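PDB 3WAJ: transmembrane oligosaccharyl transferase from Archaeoglobus fulgidus, which is a membrane-embedded transferase of the STT3 family, with a GT-C-class N-terminal region that holds a zinc ion. Local coordinates for residues Trp49-Leu54 with Phe159-Ile164; Gly83-Tyr88 with His163-Phe168; Val41-Asn46 with Ser104-Leu109. All coordinates share one frame; numbering follows the deposited sequence.

Contact 1: residues Trp49-Leu54 with Phe159-Ile164; sequences WYYYRL and FNDHHI. With ZN (zinc ion), chain B; SO4 (sulfate ion), chain C.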
loop_
_atom_site.group_PDB
_atom_site.type_symbol
_atom_site.label_atom_id
_atom_site.label_comp_id
_atom_site.label_asym_id
_atom_site.label_seq_id
_atom_site.Cartn_x
_atom_site.Cartn_y
_atom_site.Cartn_z
ATOM N N TRP A 49 7.241 2.682 -5.418
ATOM C CA TRP A 49 7.586 2.158 -6.738
ATOM C C TRP A 49 6.729 2.764 -7.853
ATOM O O TRP A 49 7.187 2.910 -8.988
ATOM C CB TRP A 49 7.531 0.630 -6.752
ATOM C CG TRP A 49 8.595 0.068 -5.853
ATOM C CD1 TRP A 49 8.511 -0.114 -4.501
ATOM C CD2 TRP A 49 9.932 -0.330 -6.232
ATOM N NE1 TRP A 49 9.703 -0.615 -4.018
ATOM C CE2 TRP A 49 10.590 -0.755 -5.057
ATOM C CE3 TRP A 49 10.628 -0.359 -7.439
ATOM C CZ2 TRP A 49 11.916 -1.225 -5.060
ATOM C CZ3 TRP A 49 11.952 -0.833 -7.445
ATOM C CH2 TRP A 49 12.577 -1.259 -6.261
ATOM N N TYR A 50 5.491 3.120 -7.531
ATOM C CA TYR A 50 4.616 3.702 -8.538
ATOM C C TYR A 50 4.945 5.180 -8.780
ATOM O O TYR A 50 4.885 5.645 -9.923
ATOM C CB TYR A 50 3.131 3.514 -8.179
ATOM C CG TYR A 50 2.257 3.785 -9.365
ATOM C CD1 TYR A 50 2.192 2.869 -10.416
ATOM C CD2 TYR A 50 1.529 4.966 -9.472
ATOM C CE1 TYR A 50 1.401 3.095 -11.539
ATOM C CE2 TYR A 50 0.715 5.210 -10.598
ATOM C CZ TYR A 50 0.665 4.265 -11.626
ATOM O OH TYR A 50 -0.105 4.482 -12.743
ATOM N N TYR A 51 5.286 5.920 -7.719
ATOM C CA TYR A 51 5.846 7.262 -7.921
ATOM C C TYR A 51 7.024 7.194 -8.885
ATOM O O TYR A 51 7.099 7.948 -9.847
ATOM C CB TYR A 51 6.234 7.951 -6.606
ATOM C CG TYR A 51 5.073 8.759 -6.108
ATOM C CD1 TYR A 51 4.629 9.866 -6.821
ATOM C CD2 TYR A 51 4.366 8.374 -4.975
ATOM C CE1 TYR A 51 3.516 10.576 -6.409
ATOM C CE2 TYR A 51 3.265 9.088 -4.545
ATOM C CZ TYR A 51 2.839 10.175 -5.265
ATOM O OH TYR A 51 1.746 10.875 -4.826
ATOM N N TYR A 52 7.912 6.250 -8.619
ATOM C CA TYR A 52 9.077 5.994 -9.441
ATOM C C TYR A 52 8.667 5.804 -10.899
ATOM O O TYR A 52 9.233 6.438 -11.795
ATOM C CB TYR A 52 9.784 4.765 -8.870
ATOM C CG TYR A 52 10.882 4.139 -9.689
ATOM C CD1 TYR A 52 10.852 2.767 -9.968
ATOM C CD2 TYR A 52 11.966 4.882 -10.151
ATOM C CE1 TYR A 52 11.857 2.146 -10.684
ATOM C CE2 TYR A 52 12.993 4.259 -10.893
ATOM C CZ TYR A 52 12.922 2.889 -11.141
ATOM O OH TYR A 52 13.904 2.248 -11.853
ATOM N N ARG A 53 7.671 4.948 -11.126
ATOM C CA ARG A 53 7.148 4.700 -12.465
ATOM C C ARG A 53 6.683 6.021 -13.099
ATOM O O ARG A 53 6.990 6.306 -14.261
ATOM C CB ARG A 53 6.007 3.662 -12.407
ATOM C CG ARG A 53 5.289 3.355 -13.737
ATOM C CD ARG A 53 4.246 4.448 -14.150
ATOM N NE ARG A 53 3.560 4.055 -15.380
ATOM C CZ ARG A 53 4.122 4.096 -16.586
ATOM N NH1 ARG A 53 5.358 4.553 -16.725
ATOM N NH2 ARG A 53 3.442 3.696 -17.649
ATOM N N LEU A 54 5.938 6.809 -12.332
ATOM C CA LEU A 54 5.415 8.074 -12.834
ATOM C C LEU A 54 6.529 9.097 -13.099
ATOM O O LEU A 54 6.529 9.761 -14.133
ATOM C CB LEU A 54 4.379 8.659 -11.877
ATOM C CG LEU A 54 3.075 7.889 -11.702
ATOM C CD1 LEU A 54 2.144 8.650 -10.705
ATOM C CD2 LEU A 54 2.399 7.694 -13.048
ATOM N N PHE A 159 11.066 5.703 1.422
ATOM C CA PHE A 159 9.611 5.636 1.356
ATOM C C PHE A 159 9.013 6.847 0.657
ATOM O O PHE A 159 8.262 7.631 1.252
ATOM C CB PHE A 159 8.939 5.417 2.713
ATOM C CG PHE A 159 7.630 4.695 2.590
ATOM C CD1 PHE A 159 7.586 3.307 2.653
ATOM C CD2 PHE A 159 6.459 5.392 2.309
ATOM C CE1 PHE A 159 6.389 2.622 2.489
ATOM C CE2 PHE A 159 5.237 4.720 2.146
ATOM C CZ PHE A 159 5.202 3.334 2.229
ATOM N N ASN A 160 9.335 6.976 -0.623
ATOM C CA ASN A 160 8.967 8.154 -1.385
ATOM C C ASN A 160 7.487 8.160 -1.759
ATOM O O ASN A 160 7.119 7.826 -2.887
ATOM C CB ASN A 160 9.831 8.263 -2.640
ATOM C CG ASN A 160 9.573 9.531 -3.384
ATOM O OD1 ASN A 160 9.374 10.584 -2.771
ATOM N ND2 ASN A 160 9.524 9.446 -4.703
ATOM N N ASP A 161 6.651 8.540 -0.796
ATOM C CA ASP A 161 5.206 8.536 -0.953
ATOM C C ASP A 161 4.718 9.926 -0.518
ATOM O O ASP A 161 5.501 10.720 0.020
ATOM C CB ASP A 161 4.586 7.412 -0.103
ATOM C CG ASP A 161 3.213 6.991 -0.585
ATOM O OD1 ASP A 161 2.561 7.743 -1.349
ATOM O OD2 ASP A 161 2.776 5.896 -0.189
ATOM N N HIS A 162 3.445 10.228 -0.758
ATOM C CA HIS A 162 2.957 11.581 -0.538
ATOM C C HIS A 162 2.461 11.846 0.895
ATOM O O HIS A 162 2.051 12.966 1.211
ATOM C CB HIS A 162 1.862 11.924 -1.559
ATOM C CG HIS A 162 0.692 10.988 -1.531
ATOM N ND1 HIS A 162 0.262 10.299 -2.649
ATOM C CD2 HIS A 162 -0.143 10.628 -0.524
ATOM C CE1 HIS A 162 -0.788 9.554 -2.328
ATOM N NE2 HIS A 162 -1.050 9.739 -1.045
ATOM N N HIS A 163 2.489 10.833 1.759
ATOM C CA HIS A 163 1.906 10.998 3.102
ATOM C C HIS A 163 2.694 12.003 3.957
ATOM O O HIS A 163 2.111 12.736 4.757
ATOM C CB HIS A 163 1.726 9.649 3.837
ATOM C CG HIS A 163 1.007 8.616 3.039
ATOM N ND1 HIS A 163 -0.345 8.707 2.738
ATOM C CD2 HIS A 163 1.429 7.459 2.456
ATOM C CE1 HIS A 163 -0.705 7.665 2.005
ATOM N NE2 HIS A 163 0.357 6.891 1.837
ATOM N N ILE A 164 4.015 12.041 3.805
ATOM C CA ILE A 164 4.777 13.056 4.526
ATOM C C ILE A 164 4.352 14.437 4.043
ATOM O O ILE A 164 4.260 15.369 4.834
ATOM C CB ILE A 164 6.325 12.864 4.437
ATOM C CG1 ILE A 164 7.049 13.985 5.199
ATOM C CG2 ILE A 164 6.803 12.815 2.995
ATOM C CD1 ILE A 164 6.817 13.958 6.705
HETATM ZN ZN ZN B . 0.718 5.345 0.372
HETATM S S SO4 C . -3.719 7.249 -0.975
HETATM O O1 SO4 C . -2.761 6.707 -1.947
HETATM O O2 SO4 C . -5.043 7.272 -1.606
HETATM O O3 SO4 C . -3.729 6.381 0.204
HETATM O O4 SO4 C . -3.374 8.610 -0.550
HETATM O O HOH W 1 0.323 6.595 -1.484
HETATM O O HOH W 2 -1.632 4.535 0.744
HETATM O O HOH W 3 1.189 3.247 0.662
#

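Contact 2: residues Gly83-Tyr88 with His163-Phe168; sequences GPFLVY and HIWEAF. With ZN (zinc ion), chain B.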
loop_
_atom_site.group_PDB
_atom_site.type_symbol
_atom_site.label_atom_id
_atom_site.label_comp_id
_atom_site.label_asym_id
_atom_site.label_seq_id
_atom_site.Cartn_x
_atom_site.Cartn_y
_atom_site.Cartn_z
ATOM N N GLY A 83 -0.635 12.617 -6.927
ATOM C CA GLY A 83 -0.632 14.034 -7.244
ATOM C C GLY A 83 0.591 14.563 -7.969
ATOM O O GLY A 83 1.674 13.969 -7.912
ATOM N N PRO A 84 0.423 15.709 -8.652
ATOM C CA PRO A 84 1.548 16.324 -9.358
ATOM C C PRO A 84 2.639 16.859 -8.441
ATOM O O PRO A 84 3.775 16.927 -8.909
ATOM C CB PRO A 84 0.897 17.469 -10.154
ATOM C CG PRO A 84 -0.453 17.706 -9.498
ATOM C CD PRO A 84 -0.864 16.369 -8.958
ATOM N N PHE A 85 2.347 17.222 -7.193
ATOM C CA PHE A 85 3.424 17.764 -6.359
ATOM C C PHE A 85 4.656 16.858 -6.312
ATOM O O PHE A 85 5.778 17.277 -6.631
ATOM C CB PHE A 85 2.993 18.091 -4.926
ATOM C CG PHE A 85 4.164 18.453 -4.044
ATOM C CD1 PHE A 85 4.671 17.544 -3.129
ATOM C CD2 PHE A 85 4.806 19.682 -4.188
ATOM C CE1 PHE A 85 5.784 17.857 -2.346
ATOM C CE2 PHE A 85 5.918 20.015 -3.400
ATOM C CZ PHE A 85 6.410 19.099 -2.476
ATOM N N LEU A 86 4.451 15.608 -5.905
ATOM C CA LEU A 86 5.576 14.688 -5.723
ATOM C C LEU A 86 6.084 14.215 -7.071
ATOM O O LEU A 86 7.285 14.028 -7.238
ATOM C CB LEU A 86 5.173 13.482 -4.871
ATOM C CG LEU A 86 6.144 12.929 -3.817
ATOM C CD1 LEU A 86 5.900 11.425 -3.576
ATOM C CD2 LEU A 86 7.604 13.212 -4.140
ATOM N N VAL A 87 5.184 14.009 -8.035
ATOM C CA VAL A 87 5.654 13.627 -9.362
ATOM C C VAL A 87 6.622 14.695 -9.889
ATOM O O VAL A 87 7.728 14.374 -10.281
ATOM C CB VAL A 87 4.512 13.359 -10.374
ATOM C CG1 VAL A 87 5.118 12.968 -11.733
ATOM C CG2 VAL A 87 3.612 12.234 -9.886
ATOM N N TYR A 88 6.227 15.966 -9.861
ATOM C CA TYR A 88 7.119 17.011 -10.334
ATOM C C TYR A 88 8.326 17.190 -9.436
ATOM O O TYR A 88 9.439 17.231 -9.949
ATOM C CB TYR A 88 6.373 18.330 -10.614
ATOM C CG TYR A 88 5.547 18.250 -11.880
ATOM C CD1 TYR A 88 6.144 18.363 -13.127
ATOM C CD2 TYR A 88 4.186 18.002 -11.830
ATOM C CE1 TYR A 88 5.392 18.263 -14.295
ATOM C CE2 TYR A 88 3.430 17.905 -12.983
ATOM C CZ TYR A 88 4.037 18.039 -14.213
ATOM O OH TYR A 88 3.277 17.939 -15.362
ATOM N N HIS A 163 2.489 10.833 1.759
ATOM C CA HIS A 163 1.906 10.998 3.102
ATOM C C HIS A 163 2.694 12.003 3.957
ATOM O O HIS A 163 2.111 12.736 4.757
ATOM C CB HIS A 163 1.726 9.649 3.837
ATOM C CG HIS A 163 1.007 8.616 3.039
ATOM N ND1 HIS A 163 -0.345 8.707 2.738
ATOM C CD2 HIS A 163 1.429 7.459 2.456
ATOM C CE1 HIS A 163 -0.705 7.665 2.005
ATOM N NE2 HIS A 163 0.357 6.891 1.837
ATOM N N ILE A 164 4.015 12.041 3.805
ATOM C CA ILE A 164 4.777 13.056 4.526
ATOM C C ILE A 164 4.352 14.437 4.043
ATOM O O ILE A 164 4.260 15.369 4.834
ATOM C CB ILE A 164 6.325 12.864 4.437
ATOM C CG1 ILE A 164 7.049 13.985 5.199
ATOM C CG2 ILE A 164 6.803 12.815 2.995
ATOM C CD1 ILE A 164 6.817 13.958 6.705
ATOM N N TRP A 165 4.034 14.552 2.755
ATOM C CA TRP A 165 3.705 15.855 2.184
ATOM C C TRP A 165 2.293 16.317 2.490
ATOM O O TRP A 165 2.018 17.521 2.502
ATOM C CB TRP A 165 3.983 15.865 0.683
ATOM C CG TRP A 165 5.434 15.579 0.405
ATOM C CD1 TRP A 165 5.968 14.425 -0.098
ATOM C CD2 TRP A 165 6.536 16.461 0.643
ATOM N NE1 TRP A 165 7.333 14.542 -0.201
ATOM C CE2 TRP A 165 7.709 15.784 0.245
ATOM C CE3 TRP A 165 6.644 17.761 1.144
ATOM C CZ2 TRP A 165 8.984 16.366 0.341
ATOM C CZ3 TRP A 165 7.904 18.338 1.240
ATOM C CH2 TRP A 165 9.058 17.640 0.839
ATOM N N GLU A 166 1.393 15.367 2.717
ATOM C CA GLU A 166 0.092 15.705 3.261
ATOM C C GLU A 166 0.321 16.404 4.592
ATOM O O GLU A 166 -0.198 17.485 4.829
ATOM C CB GLU A 166 -0.742 14.450 3.500
ATOM C CG GLU A 166 -1.246 13.770 2.269
ATOM C CD GLU A 166 -1.988 12.504 2.611
ATOM O OE1 GLU A 166 -1.501 11.411 2.246
ATOM O OE2 GLU A 166 -3.048 12.598 3.271
ATOM N N ALA A 167 1.113 15.783 5.461
ATOM C CA ALA A 167 1.373 16.374 6.772
ATOM C C ALA A 167 2.068 17.731 6.644
ATOM O O ALA A 167 1.649 18.719 7.248
ATOM C CB ALA A 167 2.175 15.436 7.651
ATOM N N PHE A 168 3.113 17.781 5.830
ATOM C CA PHE A 168 3.909 18.991 5.678
ATOM C C PHE A 168 3.059 20.157 5.159
ATOM O O PHE A 168 3.084 21.241 5.727
ATOM C CB PHE A 168 5.104 18.721 4.752
ATOM C CG PHE A 168 6.076 19.873 4.640
ATOM C CD1 PHE A 168 7.289 19.831 5.305
ATOM C CD2 PHE A 168 5.786 20.979 3.846
ATOM C CE1 PHE A 168 8.192 20.870 5.195
ATOM C CE2 PHE A 168 6.678 22.029 3.739
ATOM C CZ PHE A 168 7.887 21.974 4.413
HETATM ZN ZN ZN B . 0.718 5.345 0.372
HETATM O O HOH W 2 -1.632 4.535 0.744
HETATM O O HOH W 1 0.323 6.595 -1.484
HETATM O O HOH W 3 1.189 3.247 0.662
#

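Contact 3: residues Val41-Asn46 with Ser104-Leu109; sequences VRLGGN and SLRAVL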
loop_
_atom_site.group_PDB
_atom_site.type_symbol
_atom_site.label_atom_id
_atom_site.label_comp_id
_atom_site.label_asym_id
_atom_site.label_seq_id
_atom_site.Cartn_x
_atom_site.Cartn_y
_atom_site.Cartn_z
ATOM N N VAL A 41 19.177 -0.425 -5.162
ATOM C CA VAL A 41 18.611 0.663 -4.366
ATOM C C VAL A 41 17.127 0.404 -4.283
ATOM O O VAL A 41 16.418 0.308 -5.291
ATOM C CB VAL A 41 18.986 2.109 -4.822
ATOM C CG1 VAL A 41 19.213 2.171 -6.279
ATOM C CG2 VAL A 41 17.913 3.140 -4.370
ATOM N N ARG A 42 16.674 0.272 -3.051
ATOM C CA ARG A 42 15.461 -0.455 -2.755
ATOM C C ARG A 42 14.478 0.479 -2.070
ATOM O O ARG A 42 14.604 0.758 -0.883
ATOM C CB ARG A 42 15.843 -1.642 -1.864
ATOM C CG ARG A 42 14.718 -2.403 -1.262
ATOM C CD ARG A 42 15.249 -3.515 -0.370
ATOM N NE ARG A 42 14.129 -4.259 0.192
ATOM C CZ ARG A 42 13.777 -4.214 1.465
ATOM N NH1 ARG A 42 14.494 -3.488 2.317
ATOM N NH2 ARG A 42 12.723 -4.905 1.880
ATOM N N LEU A 43 13.522 0.982 -2.850
ATOM C CA LEU A 43 12.480 1.881 -2.361
ATOM C C LEU A 43 11.541 1.071 -1.476
ATOM O O LEU A 43 11.430 -0.139 -1.639
ATOM C CB LEU A 43 11.701 2.508 -3.542
ATOM C CG LEU A 43 12.487 3.383 -4.529
ATOM C CD1 LEU A 43 11.620 3.829 -5.718
ATOM C CD2 LEU A 43 13.083 4.597 -3.830
ATOM N N GLY A 44 10.864 1.733 -0.546
ATOM C CA GLY A 44 10.001 1.034 0.386
ATOM C C GLY A 44 8.662 0.623 -0.199
ATOM O O GLY A 44 8.261 1.109 -1.272
ATOM N N GLY A 45 7.981 -0.277 0.517
ATOM C CA GLY A 45 6.590 -0.628 0.264
ATOM C C GLY A 45 6.203 -0.897 -1.182
ATOM O O GLY A 45 6.949 -1.540 -1.929
ATOM N N ASN A 46 5.022 -0.421 -1.575
ATOM C CA ASN A 46 4.575 -0.566 -2.948
ATOM C C ASN A 46 4.450 0.793 -3.637
ATOM O O ASN A 46 4.946 0.987 -4.744
ATOM C CB ASN A 46 3.218 -1.265 -2.999
ATOM C CG ASN A 46 3.179 -2.536 -2.193
ATOM O OD1 ASN A 46 4.082 -3.375 -2.280
ATOM N ND2 ASN A 46 2.110 -2.703 -1.413
ATOM N N SER A 104 20.148 5.253 -10.159
ATOM C CA SER A 104 20.428 6.668 -9.908
ATOM C C SER A 104 19.162 7.436 -9.546
ATOM O O SER A 104 19.145 8.180 -8.568
ATOM C CB SER A 104 21.093 7.310 -11.120
ATOM O OG SER A 104 21.955 6.393 -11.746
ATOM N N LEU A 105 18.105 7.249 -10.337
ATOM C CA LEU A 105 16.822 7.902 -10.084
ATOM C C LEU A 105 16.312 7.516 -8.703
ATOM O O LEU A 105 15.993 8.387 -7.888
ATOM C CB LEU A 105 15.798 7.475 -11.130
ATOM C CG LEU A 105 14.702 8.452 -11.556
ATOM C CD1 LEU A 105 13.405 7.715 -11.845
ATOM C CD2 LEU A 105 14.486 9.585 -10.548
ATOM N N ARG A 106 16.255 6.208 -8.450
ATOM C CA ARG A 106 15.765 5.660 -7.186
ATOM C C ARG A 106 16.494 6.242 -5.983
ATOM O O ARG A 106 15.872 6.607 -4.974
ATOM C CB ARG A 106 15.877 4.124 -7.203
ATOM C CG ARG A 106 14.643 3.423 -7.790
ATOM C CD ARG A 106 14.768 1.906 -7.737
ATOM N NE ARG A 106 15.339 1.395 -8.977
ATOM C CZ ARG A 106 16.168 0.370 -9.063
ATOM N NH1 ARG A 106 16.543 -0.280 -7.980
ATOM N NH2 ARG A 106 16.612 0.001 -10.238
ATOM N N ALA A 107 17.816 6.335 -6.099
ATOM C CA ALA A 107 18.651 6.912 -5.039
ATOM C C ALA A 107 18.192 8.327 -4.707
ATOM O O ALA A 107 17.884 8.641 -3.542
ATOM C CB ALA A 107 20.105 6.914 -5.454
ATOM N N VAL A 108 18.146 9.180 -5.726
ATOM C CA VAL A 108 17.613 10.531 -5.538
ATOM C C VAL A 108 16.219 10.490 -4.883
ATOM O O VAL A 108 16.008 11.102 -3.837
ATOM C CB VAL A 108 17.605 11.348 -6.860
ATOM C CG1 VAL A 108 16.892 12.686 -6.665
ATOM C CG2 VAL A 108 19.030 11.584 -7.354
ATOM N N LEU A 109 15.283 9.757 -5.486
ATOM C CA LEU A 109 13.927 9.671 -4.948
ATOM C C LEU A 109 13.918 9.190 -3.503
ATOM O O LEU A 109 13.087 9.632 -2.718
ATOM C CB LEU A 109 13.048 8.757 -5.801
ATOM C CG LEU A 109 12.941 9.190 -7.251
ATOM C CD1 LEU A 109 11.921 8.317 -7.985
ATOM C CD2 LEU A 109 12.570 10.680 -7.349
#

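Contact 1: residues Trp49-Leu54 with Phe159-Ile164
The hydroxyl of Tyr51 meets the imidazole of His162 in a short hydrogen bond, OH to ND1, of 2.7 Å. Either atom could be the donor. The two rings lie nearly perpendicular, with planes 88° apart, and touch rim to rim; the hydroxyl lies at the imidazole edge, near its plane, and no ring face is covered by the other. The opposite nitrogen of the same imidazole, NE2, donates to atom O4 of the sulfate ion at 2.6 Å. Held at both nitrogens, the His162 ring spans from helix 47-60 to the anion, which probably came from the crystallisation liquor. Its chi1 of 58° sets CG between the backbone N and the carbonyl carbon, folding the ring back over Asp161, whose OD1 lies 3.6 Å above the ring plane near its centre. That oxygen also accepts the backbone N-H of His162 from its anti side, with N to OD1 2.7 Å, and reaches the rim of the tyrosine, 3.5 Å from Tyr51 CE2. The other oxygen, OD2, binds the zinc ion at 2.2 Å, as does His163 NE2. Tyr51 thus stands in the second shell of the metal site, its ring and hydroxyl meeting Asp161 and His162; three waters also bind the metal, and Asp47 belongs to the same site. Further back, Tyr51 CD2 approaches Asn160 O at 3.5 Å. Tyr51 stacks on Phe82 and packs on Leu86 and Val87 of helix 84-96, while Asn160 leans on Leu109, Ile112 and Pro113 of helix 102-118; the contact is bordered by these two helices where helix 163-181 begins.

Contact 2: residues Gly83-Tyr88 with His163-Phe168
Phe85 and Trp165 form an edge-to-face aromatic pair between the first turns of helix 84-96 and helix 163-181, in the helical GT-C-class part of the chain. The phenyl ring presents its edge to the indole: its centroid lies 5.0 Å from that of the six-membered ring, and the planes are inclined at 63°. Contact is made chiefly by one corner, with Phe85 CE1 3.4 Å from Trp165 CD2, an atom of the bond shared by the two indole rings; CZ follows over the benzo side. Two different first torsions bring the groups together. In Phe85, chi1 of 172° carries CG away from the backbone N and beside the carbonyl carbon, extending the ring toward the facing helix. In Trp165, chi1 puts CG beside N and anti to the carbonyl carbon, and the turn about CB-CG sets the indole face against the phenyl edge. CG2 of Ile164 lies 3.5 Å above the opposite face, toward its rim, so the indole is met on both faces, which probably limits its tilt. Leu86 adds an oblique apolar touch near the pyrrole part, from CG to Trp165 CD1 at 4.0 Å. Outside the segments, Trp169 continues the aromatic packing edge-to-face with Phe85, and Ser214 of helix 199-214 borders both Phe85 and Trp165. One turn along helix 163-181 from the zinc-binding histidine, Glu166 accepts a bent hydrogen bond from that ring and is itself bonded through OE2 to Tyr429. The His163 ND1 to Glu166 OE1 hydrogen bond measures 3.0 Å, with the carboxylate oxygen 30° out of the imidazole plane.

Contact 3: residues Val41-Asn46 with Ser104-Leu109
Arg106 and Val41 are joined by the one hydrogen bond between residues 41-46 and 104-109, where an irregular loop packs on helix 102-118 within the GT-C-class N-terminal region. Arg106 NH1 donates to Val41 O at 2.8 Å, with an N-H...O angle of 152°. The donor lies in the carbonyl plane, on a lone pair, and the oxygen lies at the edge of the guanidinium, close to its plane; both geometries favour a well-directed bond. A bend at chi3 of -93° turns the end of the arginine toward this carbonyl, after its CB and CG have run past the loop side chains. That aliphatic part is flanked by two residues: Val41 CG2 rests 3.6 Å from Arg106 CB, and Leu43 CD1 comes to 3.7 Å from Arg106 CG. The other leucine methyl, CD2, meets the helix backbone at Arg106 O, 3.6 Å away. Arg106 therefore serves the loop twice, with its hydrocarbon chain as a packing surface and its charged end as a donor. In the next shell, NH1 also bonds to Thr40 OG1, while NE and NH2 have weak hydrogen bonds to the hydroxyls of Tyr52 and Tyr504, so each guanidinium nitrogen has a partner, the firmer ones being those of NH1. Beyond this shell, the loop has its own holds. Arg42 starts away from the helix, and its guanidinium bonds to backbone oxygens of Ala496, Gly498 and Pro499, joining the loop to a part of the chain far off in sequence, and Gly45 O accepts from Trp556 NE1. Beside the arginine, Val41 CG2 also lies over the helix backbone, 3.6 Å from Ala107 N.

How the contacts relate
Contact 1 is the middle of the three, its centre about 9 Å from those of contacts 2 and 3, which are about 16 Å apart, centre to centre, and do not touch. Contacts 1 and 2 share His163 and Ile164 and so the start of helix 163-181; Leu86 of contact 2 reaches contact 1, its CD1 3.7 Å from Tyr51 CE2. Helix 47-60 links contact 1 to contact 3, where Trp49 NE1 lies 3.0 Å from Leu43 O, a probable hydrogen bond. Around the zinc ion, contact 1 supplies Asp161 and His163, contact 2 packs the same helix just beyond His163, and contact 3 stays back, the Leu43 side chain about 12 Å from the metal. Asp47, the remaining residue of the site, directly follows loop 41-46.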